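Local atomic coordinates of dTDP-4-dehydrorhamnose reductase (Sulfolobus tokodaii, PDB entry 2GGS), a protein that binds NADPH and probably catalyses the reduction of dTDP-4-dehydrorhamnose, a late step in making dTDP-L-rhamnose. Residues A[61-66]-A[86-91]; A[73-78]-A[239-244]; A[79-84]-A[134-139]. All coordinates share one frame; numbering follows the deposited sequence.

Interaction 1 (A[61-66]-A[86-91]); sequences IINAAA and EAVRHI. With NDP (NADPH dihydro-nicotinamide-adenine-dinucleotide phosphate), chain C.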
loop_
_atom_site.group_PDB
_atom_site.type_symbol
_atom_site.label_atom_id
_atom_site.label_comp_id
_atom_site.label_asym_id
_atom_site.label_seq_id
_atom_site.Cartn_x
_atom_site.Cartn_y
_atom_site.Cartn_z
ATOM N N ILE A 61 2.700 -13.762 7.796
ATOM C CA ILE A 61 3.608 -12.806 7.201
ATOM C C ILE A 61 2.721 -11.761 6.511
ATOM O O ILE A 61 1.938 -12.130 5.662
ATOM C CB ILE A 61 4.533 -13.458 6.144
ATOM C CG1 ILE A 61 5.438 -14.503 6.817
ATOM C CG2 ILE A 61 5.404 -12.400 5.427
ATOM C CD1 ILE A 61 5.980 -15.498 5.840
ATOM N N ILE A 62 2.900 -10.487 6.847
ATOM C CA ILE A 62 2.250 -9.408 6.090
ATOM C C ILE A 62 3.328 -8.695 5.259
ATOM O O ILE A 62 4.236 -8.060 5.836
ATOM C CB ILE A 62 1.548 -8.400 7.017
ATOM C CG1 ILE A 62 0.471 -9.073 7.887
ATOM C CG2 ILE A 62 0.866 -7.305 6.175
ATOM C CD1 ILE A 62 -0.015 -8.168 9.052
ATOM N N ASN A 63 3.265 -8.862 3.927
ATOM C CA ASN A 63 4.290 -8.284 3.035
ATOM C C ASN A 63 3.890 -6.885 2.584
ATOM O O ASN A 63 3.140 -6.741 1.590
ATOM C CB ASN A 63 4.525 -9.161 1.805
ATOM C CG ASN A 63 5.646 -8.612 0.954
ATOM O OD1 ASN A 63 6.633 -8.121 1.512
ATOM N ND2 ASN A 63 5.483 -8.621 -0.378
ATOM N N ALA A 64 4.325 -5.877 3.354
ATOM C CA ALA A 64 4.057 -4.478 3.004
ATOM C C ALA A 64 5.271 -3.802 2.383
ATOM O O ALA A 64 5.203 -2.649 1.941
ATOM C CB ALA A 64 3.568 -3.683 4.221
ATOM N N ALA A 65 6.375 -4.524 2.301
ATOM C CA ALA A 65 7.561 -3.876 1.699
ATOM C C ALA A 65 7.442 -3.665 0.179
ATOM O O ALA A 65 6.923 -4.536 -0.544
ATOM C CB ALA A 65 8.803 -4.759 1.978
ATOM N N ALA A 66 7.969 -2.550 -0.323
ATOM C CA ALA A 66 7.884 -2.234 -1.772
ATOM C C ALA A 66 8.636 -0.942 -2.067
ATOM O O ALA A 66 8.812 -0.129 -1.175
ATOM C CB ALA A 66 6.444 -2.064 -2.228
ATOM N N GLU A 86 10.110 -10.019 -7.435
ATOM C CA GLU A 86 10.858 -11.259 -7.203
ATOM C C GLU A 86 10.949 -11.638 -5.711
ATOM O O GLU A 86 10.904 -12.803 -5.400
ATOM C CB GLU A 86 12.273 -11.154 -7.816
ATOM C CG GLU A 86 12.896 -12.535 -8.053
ATOM C CD GLU A 86 14.117 -12.472 -8.952
ATOM O OE1 GLU A 86 14.600 -11.350 -9.226
ATOM O OE2 GLU A 86 14.574 -13.560 -9.359
ATOM N N ALA A 87 11.051 -10.661 -4.812
ATOM C CA ALA A 87 11.132 -10.935 -3.369
ATOM C C ALA A 87 9.925 -11.727 -2.923
ATOM O O ALA A 87 10.027 -12.578 -2.028
ATOM C CB ALA A 87 11.274 -9.641 -2.547
ATOM N N VAL A 88 8.771 -11.431 -3.562
ATOM C CA VAL A 88 7.523 -12.113 -3.204
ATOM C C VAL A 88 7.643 -13.611 -3.466
ATOM O O VAL A 88 7.119 -14.423 -2.693
ATOM C CB VAL A 88 6.292 -11.514 -3.934
ATOM C CG1 VAL A 88 5.002 -12.240 -3.460
ATOM C CG2 VAL A 88 6.182 -10.034 -3.656
ATOM N N ARG A 89 8.320 -13.990 -4.560
ATOM C CA ARG A 89 8.507 -15.405 -4.856
ATOM C C ARG A 89 9.209 -16.101 -3.673
ATOM O O ARG A 89 8.868 -17.234 -3.254
ATOM C CB ARG A 89 9.312 -15.597 -6.138
ATOM C CG ARG A 89 9.385 -17.094 -6.481
ATOM C CD ARG A 89 9.916 -17.356 -7.887
ATOM N NE ARG A 89 11.367 -17.467 -7.916
ATOM C CZ ARG A 89 12.048 -18.589 -7.714
ATOM N NH1 ARG A 89 11.419 -19.729 -7.419
ATOM N NH2 ARG A 89 13.370 -18.555 -7.774
ATOM N N HIS A 90 10.180 -15.411 -3.116
ATOM C CA HIS A 90 10.966 -15.991 -2.049
ATOM C C HIS A 90 10.253 -15.959 -0.693
ATOM O O HIS A 90 10.404 -16.849 0.108
ATOM C CB HIS A 90 12.337 -15.309 -2.034
ATOM C CG HIS A 90 13.120 -15.599 -3.270
ATOM N ND1 HIS A 90 13.828 -16.772 -3.418
ATOM C CD2 HIS A 90 13.277 -14.914 -4.431
ATOM C CE1 HIS A 90 14.413 -16.784 -4.607
ATOM N NE2 HIS A 90 14.082 -15.683 -5.251
ATOM N N ILE A 91 9.453 -14.930 -0.450
ATOM C CA ILE A 91 8.604 -14.920 0.714
ATOM C C ILE A 91 7.618 -16.100 0.694
ATOM O O ILE A 91 7.474 -16.812 1.669
ATOM C CB ILE A 91 7.833 -13.577 0.797
ATOM C CG1 ILE A 91 8.820 -12.445 1.100
ATOM C CG2 ILE A 91 6.754 -13.673 1.873
ATOM C CD1 ILE A 91 8.143 -11.038 1.034
HETATM P PA NDP C . 6.315 3.023 2.129
HETATM O O1A NDP C . 7.015 3.616 0.978
HETATM O O2A NDP C . 6.006 3.990 3.211
HETATM O O5B NDP C . 7.125 1.823 2.760
HETATM C C5B NDP C . 7.891 0.958 1.940
HETATM C C4B NDP C . 8.471 -0.070 2.875
HETATM O O4B NDP C . 9.132 -1.052 2.072
HETATM C C3B NDP C . 9.452 0.512 3.881
HETATM O O3B NDP C . 9.235 -0.104 5.122
HETATM C C2B NDP C . 10.795 0.061 3.291
HETATM O O2B NDP C . 11.708 -0.094 4.335
HETATM C C1B NDP C . 10.385 -1.280 2.699
HETATM N N9A NDP C . 11.352 -1.735 1.695
HETATM C C8A NDP C . 11.572 -1.201 0.461
HETATM N N7A NDP C . 12.573 -1.907 -0.138
HETATM C C5A NDP C . 12.969 -2.864 0.719
HETATM C C6A NDP C . 13.957 -3.854 0.642
HETATM N N6A NDP C . 14.801 -3.900 -0.426
HETATM N N1A NDP C . 14.112 -4.660 1.736
HETATM C C2A NDP C . 13.339 -4.560 2.887
HETATM N N3A NDP C . 12.384 -3.574 2.958
HETATM C C4A NDP C . 12.222 -2.754 1.894
HETATM O O3 NDP C . 5.030 2.302 1.450
HETATM P PN NDP C . 3.522 2.234 2.044
HETATM O O1N NDP C . 3.456 1.918 3.453
HETATM O O2N NDP C . 2.912 3.470 1.503
HETATM O O5D NDP C . 2.957 1.032 1.152
HETATM C C5D NDP C . 2.687 -0.235 1.742
HETATM C C4D NDP C . 2.228 -1.249 0.702
HETATM O O4D NDP C . 1.050 -0.762 0.102
HETATM C C3D NDP C . 3.220 -1.490 -0.433
HETATM O O3D NDP C . 3.028 -2.835 -0.780
HETATM C C2D NDP C . 2.730 -0.593 -1.543
HETATM O O2D NDP C . 3.162 -1.079 -2.802
HETATM C C1D NDP C . 1.203 -0.728 -1.319
HETATM N N1N NDP C . 0.491 0.422 -1.889
HETATM C C2N NDP C . 0.948 1.674 -1.578
HETATM C C3N NDP C . 0.229 2.814 -1.912
HETATM C C7N NDP C . 0.780 4.152 -1.539
HETATM O O7N NDP C . 0.179 5.306 -2.078
HETATM N N7N NDP C . 1.830 4.234 -0.724
HETATM C C4N NDP C . -1.091 2.704 -2.652
HETATM C C5N NDP C . -1.498 1.288 -2.984
HETATM C C6N NDP C . -0.691 0.220 -2.573
HETATM P P2B NDP C . 12.893 1.027 4.642
HETATM O O1X NDP C . 13.276 0.687 6.025
HETATM O O2X NDP C . 12.321 2.395 4.484
HETATM O O3X NDP C . 14.057 0.855 3.631
#
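Ile61 starts the contact by setting its methyl branch against the same branch of Ile91, with Ile61 CG2 and Ile91 CG2 4.0 Å apart. The strand piece 61-63 and the helix piece 86-91 run antiparallel at 175°. Their axes stay 10.9 Å apart, so only side chains span the gap.

Asn63 points at the helix again. Its CG lies anti to the backbone N (chi1 -176°), which carries the amide in among the branched side chains. Ile91 lays its CD1 methyl over one face of the amide, nearest Asn63 OD1 at 3.3 Å. Val88 comes up beyond the nitrogen, nearer the amide plane, with its CG2 3.6 Å from Asn63 ND2. A buried amide thus meets only apolar groups of the helix segment. Its polar needs are met within the sheet, where OD1 pairs with Thr6 OG1 and ND2 with His104 ND1. Those bonds should fix the rotation of the amide.

Beyond the strand the chain turns to the cofactor. The Ala64 O atom sits 3.3 Å from C3D of the nicotinamide ribose. Ala65 packs on the adenine ribose, its CA 3.3 Å from the ring oxygen O4B. Ala66 N gives that oxygen a fairly straight hydrogen bond (Ala66 N to NDP O4B 3.1 Å, 159° at the hydrogen).

Strand 60-63, helix 77-97 and the adjacent parallel strand 101-107 form a beta-alpha-beta crossover of the Rossmann fold, with the dinucleotide held at the C-terminal end of the strand.

Interaction 2 (A[73-78]-A[239-244]); sequences CEIEKE and GWIAKR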
loop_
_atom_site.group_PDB
_atom_site.type_symbol
_atom_site.label_atom_id
_atom_site.label_comp_id
_atom_site.label_asym_id
_atom_site.label_seq_id
_atom_site.Cartn_x
_atom_site.Cartn_y
_atom_site.Cartn_z
ATOM N N CYS A 73 10.342 3.892 -10.131
ATOM C CA CYS A 73 10.082 2.552 -10.700
ATOM C C CYS A 73 10.132 2.561 -12.240
ATOM O O CYS A 73 10.480 1.547 -12.849
ATOM C CB CYS A 73 8.725 1.976 -10.230
ATOM S SG CYS A 73 8.632 1.486 -8.542
ATOM N N GLU A 74 9.747 3.675 -12.864
ATOM C CA GLU A 74 9.648 3.750 -14.314
ATOM C C GLU A 74 11.023 3.733 -14.974
ATOM O O GLU A 74 11.168 3.189 -16.072
ATOM C CB GLU A 74 8.859 5.005 -14.744
ATOM C CG GLU A 74 8.374 4.988 -16.160
ATOM C CD GLU A 74 7.141 4.093 -16.373
ATOM O OE1 GLU A 74 6.651 3.508 -15.400
ATOM O OE2 GLU A 74 6.665 3.974 -17.516
ATOM N N ILE A 75 12.003 4.317 -14.288
ATOM C CA ILE A 75 13.401 4.362 -14.767
ATOM C C ILE A 75 14.215 3.158 -14.264
ATOM O O ILE A 75 14.948 2.517 -15.053
ATOM C CB ILE A 75 14.142 5.642 -14.317
ATOM C CG1 ILE A 75 13.306 6.911 -14.484
ATOM C CG2 ILE A 75 15.481 5.779 -15.059
ATOM C CD1 ILE A 75 13.535 7.933 -13.328
ATOM N N GLU A 76 14.093 2.836 -12.977
ATOM C CA GLU A 76 14.896 1.774 -12.401
ATOM C C GLU A 76 14.098 0.499 -12.320
ATOM O O GLU A 76 13.854 -0.040 -11.216
ATOM C CB GLU A 76 15.448 2.179 -11.050
ATOM C CG GLU A 76 16.190 3.500 -11.125
ATOM C CD GLU A 76 16.280 4.109 -9.793
ATOM O OE1 GLU A 76 16.498 3.340 -8.842
ATOM O OE2 GLU A 76 16.110 5.347 -9.681
ATOM N N LYS A 77 13.758 -0.004 -13.505
ATOM C CA LYS A 77 12.846 -1.163 -13.617
ATOM C C LYS A 77 13.429 -2.402 -12.980
ATOM O O LYS A 77 12.714 -3.134 -12.289
ATOM C CB LYS A 77 12.410 -1.421 -15.066
ATOM C CG LYS A 77 11.710 -0.232 -15.752
ATOM C CD LYS A 77 10.909 -0.691 -16.990
ATOM C CE LYS A 77 10.155 0.465 -17.630
ATOM N NZ LYS A 77 11.118 1.418 -18.231
ATOM N N GLU A 78 14.734 -2.655 -13.187
ATOM C CA GLU A 78 15.380 -3.807 -12.542
ATOM C C GLU A 78 15.227 -3.809 -11.010
ATOM O O GLU A 78 14.881 -4.824 -10.429
ATOM C CB GLU A 78 16.880 -3.874 -12.887
ATOM C CG GLU A 78 17.172 -4.146 -14.348
ATOM C CD GLU A 78 17.340 -2.901 -15.208
ATOM O OE1 GLU A 78 17.028 -1.758 -14.752
ATOM O OE2 GLU A 78 17.753 -3.101 -16.384
ATOM N N GLY A 239 6.766 17.088 -14.619
ATOM C CA GLY A 239 7.783 16.438 -13.817
ATOM C C GLY A 239 7.584 14.936 -13.735
ATOM O O GLY A 239 8.558 14.201 -13.575
ATOM N N TRP A 240 6.331 14.484 -13.836
ATOM C CA TRP A 240 6.023 13.047 -13.813
ATOM C C TRP A 240 6.687 12.314 -14.979
ATOM O O TRP A 240 6.628 12.773 -16.131
ATOM C CB TRP A 240 4.503 12.806 -13.823
ATOM C CG TRP A 240 3.873 12.875 -12.446
ATOM C CD1 TRP A 240 4.499 13.202 -11.288
ATOM C CD2 TRP A 240 2.495 12.646 -12.105
ATOM N NE1 TRP A 240 3.613 13.174 -10.234
ATOM C CE2 TRP A 240 2.375 12.832 -10.712
ATOM C CE3 TRP A 240 1.352 12.295 -12.842
ATOM C CZ2 TRP A 240 1.156 12.665 -10.025
ATOM C CZ3 TRP A 240 0.128 12.129 -12.153
ATOM C CH2 TRP A 240 0.048 12.317 -10.764
ATOM N N ILE A 241 7.360 11.206 -14.668
ATOM C CA ILE A 241 7.908 10.320 -15.697
ATOM C C ILE A 241 6.857 9.269 -16.092
ATOM O O ILE A 241 6.570 9.078 -17.271
ATOM C CB ILE A 241 9.255 9.653 -15.264
ATOM C CG1 ILE A 241 10.371 10.696 -15.122
ATOM C CG2 ILE A 241 9.694 8.597 -16.271
ATOM C CD1 ILE A 241 10.780 10.989 -13.701
ATOM N N ALA A 242 6.275 8.601 -15.105
ATOM C CA ALA A 242 5.298 7.540 -15.388
ATOM C C ALA A 242 3.891 8.074 -15.661
ATOM O O ALA A 242 3.530 9.136 -15.169
ATOM C CB ALA A 242 5.277 6.540 -14.230
ATOM N N LYS A 243 3.106 7.339 -16.444
ATOM C CA LYS A 243 1.693 7.660 -16.655
ATOM C C LYS A 243 0.919 7.136 -15.456
ATOM O O LYS A 243 1.221 6.041 -14.981
ATOM C CB LYS A 243 1.181 7.010 -17.922
ATOM C CG LYS A 243 1.664 7.667 -19.225
ATOM C CD LYS A 243 1.855 6.648 -20.383
ATOM C CE LYS A 243 3.289 6.035 -20.462
ATOM N NZ LYS A 243 4.390 7.065 -20.486
ATOM N N ARG A 244 -0.018 7.928 -14.933
ATOM C CA ARG A 244 -0.927 7.454 -13.857
ATOM C C ARG A 244 -2.251 7.026 -14.468
ATOM O O ARG A 244 -2.695 7.643 -15.432
ATOM C CB ARG A 244 -1.164 8.565 -12.824
ATOM C CG ARG A 244 -0.174 8.613 -11.650
ATOM C CD ARG A 244 1.277 8.758 -12.094
ATOM N NE ARG A 244 2.122 9.047 -10.932
ATOM C CZ ARG A 244 3.406 9.418 -11.035
ATOM N NH1 ARG A 244 3.970 9.522 -12.240
ATOM N NH2 ARG A 244 4.122 9.670 -9.948
HETATM O O HOH W 1 4.106 4.879 -17.543
#
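Glu74 and Ala242 bring the two backbones together, their CA atoms 5.9 Å apart. Segment 73-78 contains the last turn of helix 70-75 and the first residues of helix 77-97. Between them Glu76 forms an inverse gamma turn and takes the N-cap position of the second helix. Segment 239-244 has no regular structure and passes the end of the first helix.

The side chain of Glu74 carries most of the contact. The aliphatic part lies alongside Ile241, with Glu74 CG 3.8 Å from Ile241 CG2. The bend at chi2 (77°) brings the carboxylate against the Ala242 methyl, with Glu74 OE1 3.5 Å from Ala242 CB. OE1 has its polar partner in Tyr129 N. The other oxygen works through a water: Glu74 OE2 accepts from it at 2.7 Å, and the water accepts from Lys243 N at 2.9 Å. Nearer solvent, Ile75 CD1 meets Ile241 CD1 at 4.1 Å, the two side chains crossing at about a right angle.

The loop is braced from within. The guanidinium of Arg244 lies over the centre of the Trp240 ring, with CZ 3.5 Å above its plane. Arg244 NH1 bonds to Ala242 O in the guanidinium plane. Asp71 of helix 70-75 ties the loop to that helix by a salt bridge to Arg244 NH1, and its OD1 accepts from Ile241 N and Ala242 N.

The chemistry is mixed. An apolar layer lies beside a carboxylate held by Tyr129 N and a water. Direct polar ties from helix 70-75 come from Asp71. Lys243 NZ, 4.9 Å from Glu74 OE2, probably adds mild attraction.

Interaction 3 (A[79-84]-A[134-139]); sequences KAYKIN and KLLGET. With NDP (NADPH dihydro-nicotinamide-adenine-dinucleotide phosphate), chain C.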
loop_
_atom_site.group_PDB
_atom_site.type_symbol
_atom_site.label_atom_id
_atom_site.label_comp_id
_atom_site.label_asym_id
_atom_site.label_seq_id
_atom_site.Cartn_x
_atom_site.Cartn_y
_atom_site.Cartn_z
ATOM N N LYS A 79 15.501 -2.670 -10.383
ATOM C CA LYS A 79 15.356 -2.526 -8.937
ATOM C C LYS A 79 13.893 -2.752 -8.510
ATOM O O LYS A 79 13.647 -3.454 -7.534
ATOM C CB LYS A 79 15.792 -1.136 -8.485
ATOM C CG LYS A 79 15.711 -0.933 -6.992
ATOM C CD LYS A 79 16.022 0.510 -6.625
ATOM C CE LYS A 79 15.795 0.784 -5.134
ATOM N NZ LYS A 79 16.192 2.203 -4.800
ATOM N N ALA A 80 12.966 -2.124 -9.228
ATOM C CA ALA A 80 11.497 -2.289 -8.914
ATOM C C ALA A 80 11.103 -3.743 -8.997
ATOM O O ALA A 80 10.450 -4.281 -8.084
ATOM C CB ALA A 80 10.661 -1.451 -9.860
ATOM N N TYR A 81 11.519 -4.423 -10.064
ATOM C CA TYR A 81 11.238 -5.853 -10.181
ATOM C C TYR A 81 11.715 -6.707 -8.998
ATOM O O TYR A 81 11.014 -7.569 -8.486
ATOM C CB TYR A 81 11.777 -6.406 -11.530
ATOM C CG TYR A 81 11.387 -7.859 -11.730
ATOM C CD1 TYR A 81 10.133 -8.192 -12.265
ATOM C CD2 TYR A 81 12.257 -8.902 -11.377
ATOM C CE1 TYR A 81 9.757 -9.528 -12.456
ATOM C CE2 TYR A 81 11.888 -10.239 -11.568
ATOM C CZ TYR A 81 10.628 -10.524 -12.097
ATOM O OH TYR A 81 10.264 -11.811 -12.281
ATOM N N LYS A 82 12.941 -6.501 -8.562
ATOM C CA LYS A 82 13.490 -7.330 -7.542
ATOM C C LYS A 82 12.762 -7.241 -6.230
ATOM O O LYS A 82 12.624 -8.258 -5.556
ATOM C CB LYS A 82 14.936 -6.933 -7.282
ATOM C CG LYS A 82 15.847 -7.486 -8.348
ATOM C CD LYS A 82 17.171 -7.912 -7.714
ATOM C CE LYS A 82 18.241 -6.834 -7.859
ATOM N NZ LYS A 82 18.871 -6.882 -9.223
ATOM N N ILE A 83 12.325 -6.041 -5.864
ATOM C CA ILE A 83 11.664 -5.878 -4.557
ATOM C C ILE A 83 10.148 -6.059 -4.712
ATOM O O ILE A 83 9.548 -6.716 -3.870
ATOM C CB ILE A 83 12.028 -4.541 -3.840
ATOM C CG1 ILE A 83 11.433 -4.433 -2.419
ATOM C CG2 ILE A 83 11.621 -3.309 -4.689
ATOM C CD1 ILE A 83 11.662 -5.611 -1.494
ATOM N N ASN A 84 9.571 -5.483 -5.773
ATOM C CA ASN A 84 8.101 -5.498 -5.899
ATOM C C ASN A 84 7.559 -6.808 -6.403
ATOM O O ASN A 84 6.377 -7.148 -6.144
ATOM C CB ASN A 84 7.657 -4.385 -6.834
ATOM C CG ASN A 84 7.769 -3.024 -6.213
ATOM O OD1 ASN A 84 8.026 -2.867 -5.010
ATOM N ND2 ASN A 84 7.516 -2.013 -7.039
ATOM N N LYS A 134 4.326 -4.530 -9.341
ATOM C CA LYS A 134 3.402 -4.974 -8.327
ATOM C C LYS A 134 2.508 -6.097 -8.828
ATOM O O LYS A 134 2.301 -7.087 -8.108
ATOM C CB LYS A 134 2.602 -3.785 -7.774
ATOM C CG LYS A 134 3.482 -2.808 -6.922
ATOM C CD LYS A 134 3.911 -3.350 -5.558
ATOM C CE LYS A 134 2.725 -3.650 -4.610
ATOM N NZ LYS A 134 3.161 -4.205 -3.301
ATOM N N LEU A 135 2.034 -5.993 -10.050
ATOM C CA LEU A 135 1.186 -7.065 -10.617
ATOM C C LEU A 135 1.965 -8.374 -10.697
ATOM O O LEU A 135 1.429 -9.409 -10.389
ATOM C CB LEU A 135 0.665 -6.706 -11.995
ATOM C CG LEU A 135 -0.098 -7.838 -12.689
ATOM C CD1 LEU A 135 -1.303 -8.270 -11.848
ATOM C CD2 LEU A 135 -0.512 -7.329 -14.078
ATOM N N LEU A 136 3.235 -8.319 -11.087
ATOM C CA LEU A 136 4.071 -9.527 -11.078
ATOM C C LEU A 136 4.233 -10.097 -9.667
ATOM O O LEU A 136 4.087 -11.305 -9.480
ATOM C CB LEU A 136 5.414 -9.270 -11.789
ATOM C CG LEU A 136 5.235 -8.837 -13.258
ATOM C CD1 LEU A 136 6.592 -8.554 -13.896
ATOM C CD2 LEU A 136 4.399 -9.790 -14.147
ATOM N N GLY A 137 4.418 -9.255 -8.657
ATOM C CA GLY A 137 4.387 -9.713 -7.277
ATOM C C GLY A 137 3.066 -10.379 -6.899
ATOM O O GLY A 137 3.069 -11.409 -6.238
ATOM N N GLU A 138 1.943 -9.798 -7.337
ATOM C CA GLU A 138 0.640 -10.450 -7.103
ATOM C C GLU A 138 0.622 -11.852 -7.662
ATOM O O GLU A 138 0.010 -12.779 -7.092
ATOM C CB GLU A 138 -0.516 -9.728 -7.820
ATOM C CG GLU A 138 -0.954 -8.488 -7.233
ATOM C CD GLU A 138 -2.350 -8.125 -7.694
ATOM O OE1 GLU A 138 -2.797 -7.046 -7.285
ATOM O OE2 GLU A 138 -2.967 -8.912 -8.471
ATOM N N THR A 139 1.244 -12.000 -8.818
ATOM C CA THR A 139 1.233 -13.260 -9.536
ATOM C C THR A 139 2.032 -14.283 -8.743
ATOM O O THR A 139 1.586 -15.428 -8.546
ATOM C CB THR A 139 1.730 -13.054 -10.970
ATOM O OG1 THR A 139 0.933 -12.018 -11.591
ATOM C CG2 THR A 139 1.642 -14.344 -11.800
HETATM P PA NDP C . 6.315 3.023 2.129
HETATM O O1A NDP C . 7.015 3.616 0.978
HETATM O O2A NDP C . 6.006 3.990 3.211
HETATM O O5B NDP C . 7.125 1.823 2.760
HETATM C C5B NDP C . 7.891 0.958 1.940
HETATM C C4B NDP C . 8.471 -0.070 2.875
HETATM O O4B NDP C . 9.132 -1.052 2.072
HETATM C C3B NDP C . 9.452 0.512 3.881
HETATM O O3B NDP C . 9.235 -0.104 5.122
HETATM C C2B NDP C . 10.795 0.061 3.291
HETATM O O2B NDP C . 11.708 -0.094 4.335
HETATM C C1B NDP C . 10.385 -1.280 2.699
HETATM N N9A NDP C . 11.352 -1.735 1.695
HETATM C C8A NDP C . 11.572 -1.201 0.461
HETATM N N7A NDP C . 12.573 -1.907 -0.138
HETATM C C5A NDP C . 12.969 -2.864 0.719
HETATM C C6A NDP C . 13.957 -3.854 0.642
HETATM N N6A NDP C . 14.801 -3.900 -0.426
HETATM N N1A NDP C . 14.112 -4.660 1.736
HETATM C C2A NDP C . 13.339 -4.560 2.887
HETATM N N3A NDP C . 12.384 -3.574 2.958
HETATM C C4A NDP C . 12.222 -2.754 1.894
HETATM O O3 NDP C . 5.030 2.302 1.450
HETATM P PN NDP C . 3.522 2.234 2.044
HETATM O O1N NDP C . 3.456 1.918 3.453
HETATM O O2N NDP C . 2.912 3.470 1.503
HETATM O O5D NDP C . 2.957 1.032 1.152
HETATM C C5D NDP C . 2.687 -0.235 1.742
HETATM C C4D NDP C . 2.228 -1.249 0.702
HETATM O O4D NDP C . 1.050 -0.762 0.102
HETATM C C3D NDP C . 3.220 -1.490 -0.433
HETATM O O3D NDP C . 3.028 -2.835 -0.780
HETATM C C2D NDP C . 2.730 -0.593 -1.543
HETATM O O2D NDP C . 3.162 -1.079 -2.802
HETATM C C1D NDP C . 1.203 -0.728 -1.319
HETATM N N1N NDP C . 0.491 0.422 -1.889
HETATM C C2N NDP C . 0.948 1.674 -1.578
HETATM C C3N NDP C . 0.229 2.814 -1.912
HETATM C C7N NDP C . 0.780 4.152 -1.539
HETATM O O7N NDP C . 0.179 5.306 -2.078
HETATM N N7N NDP C . 1.830 4.234 -0.724
HETATM C C4N NDP C . -1.091 2.704 -2.652
HETATM C C5N NDP C . -1.498 1.288 -2.984
HETATM C C6N NDP C . -0.691 0.220 -2.573
HETATM P P2B NDP C . 12.893 1.027 4.642
HETATM O O1X NDP C . 13.276 0.687 6.025
HETATM O O2X NDP C . 12.321 2.395 4.484
HETATM O O3X NDP C . 14.057 0.855 3.631
HETATM O O HOH W 2 5.251 -6.052 -3.822
#
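Asn84 and Lys134 meet on the NADPH side of a helix pair that flanks the Rossmann sheet. Helix pieces 79-84 and 134-139 run in nearly the same direction. They cross at -31°, with their axes 8.8 Å apart at the closest point. The amide of Asn84 lies across the aliphatic chain of Lys134, with Asn84 CG 3.9 Å from Lys134 CD. That amide is held by Ser133 OG at its nitrogen and Met67 N at its oxygen.

Lys134 folds at chi2 and chi3 (-72° and -62°), which takes its amine to the nicotinamide ribose. Lys134 NZ bonds to NDP O3D at 2.9 Å and weakly to O2D. It also bonds to Ile105 O and to a water. This water lies 2.8 Å from Lys134 NZ and donates a hydrogen bond to Asn84 O, linking the two helices beside the ribose. Lys134 and Tyr130, whose hydroxyl also bonds to the cofactor, fit the YxxxK motif of the short-chain dehydrogenase family.

The same carbonyl of Asn84 makes a CA-H...O contact one turn further along the second helix, with Gly137 CA 3.4 Å from Asn84 O. Glycine, having no side chain, lets the backbones come this close. The first helix widens into a pi-type turn at 81-84. Further from the cofactor, Leu136 sends CD1 to the edge of the Tyr81 ring, in its plane, 3.6 Å from Tyr81 CE1. On another side of helix 77-97, Ile83 packs on the adenine, with Ile83 CG1 3.6 Å from NDP N7A.

Interactions 1 and 3 are made by helix 77-97. Interaction 2 is made by the end of helix 70-75, its segment running on into helix 77-97. Along the chain the segments come as 61-66, 73-78, 79-84, 86-91, 134-139 and 239-244. Interaction 3 is nested in the loop closed by interaction 2, whereas interaction 1 alternates with both. Interactions 1 and 3 have centres 9 Å apart and touch each other; both also touch NADPH. Interaction 2 is centred 14 Å from interaction 3 and 21 Å from interaction 1. It meets interaction 3 through the sulfur of Cys73. Helix 77-97 thus packs on the central sheet and helix 129-141, while helix 70-75 meets the late loop.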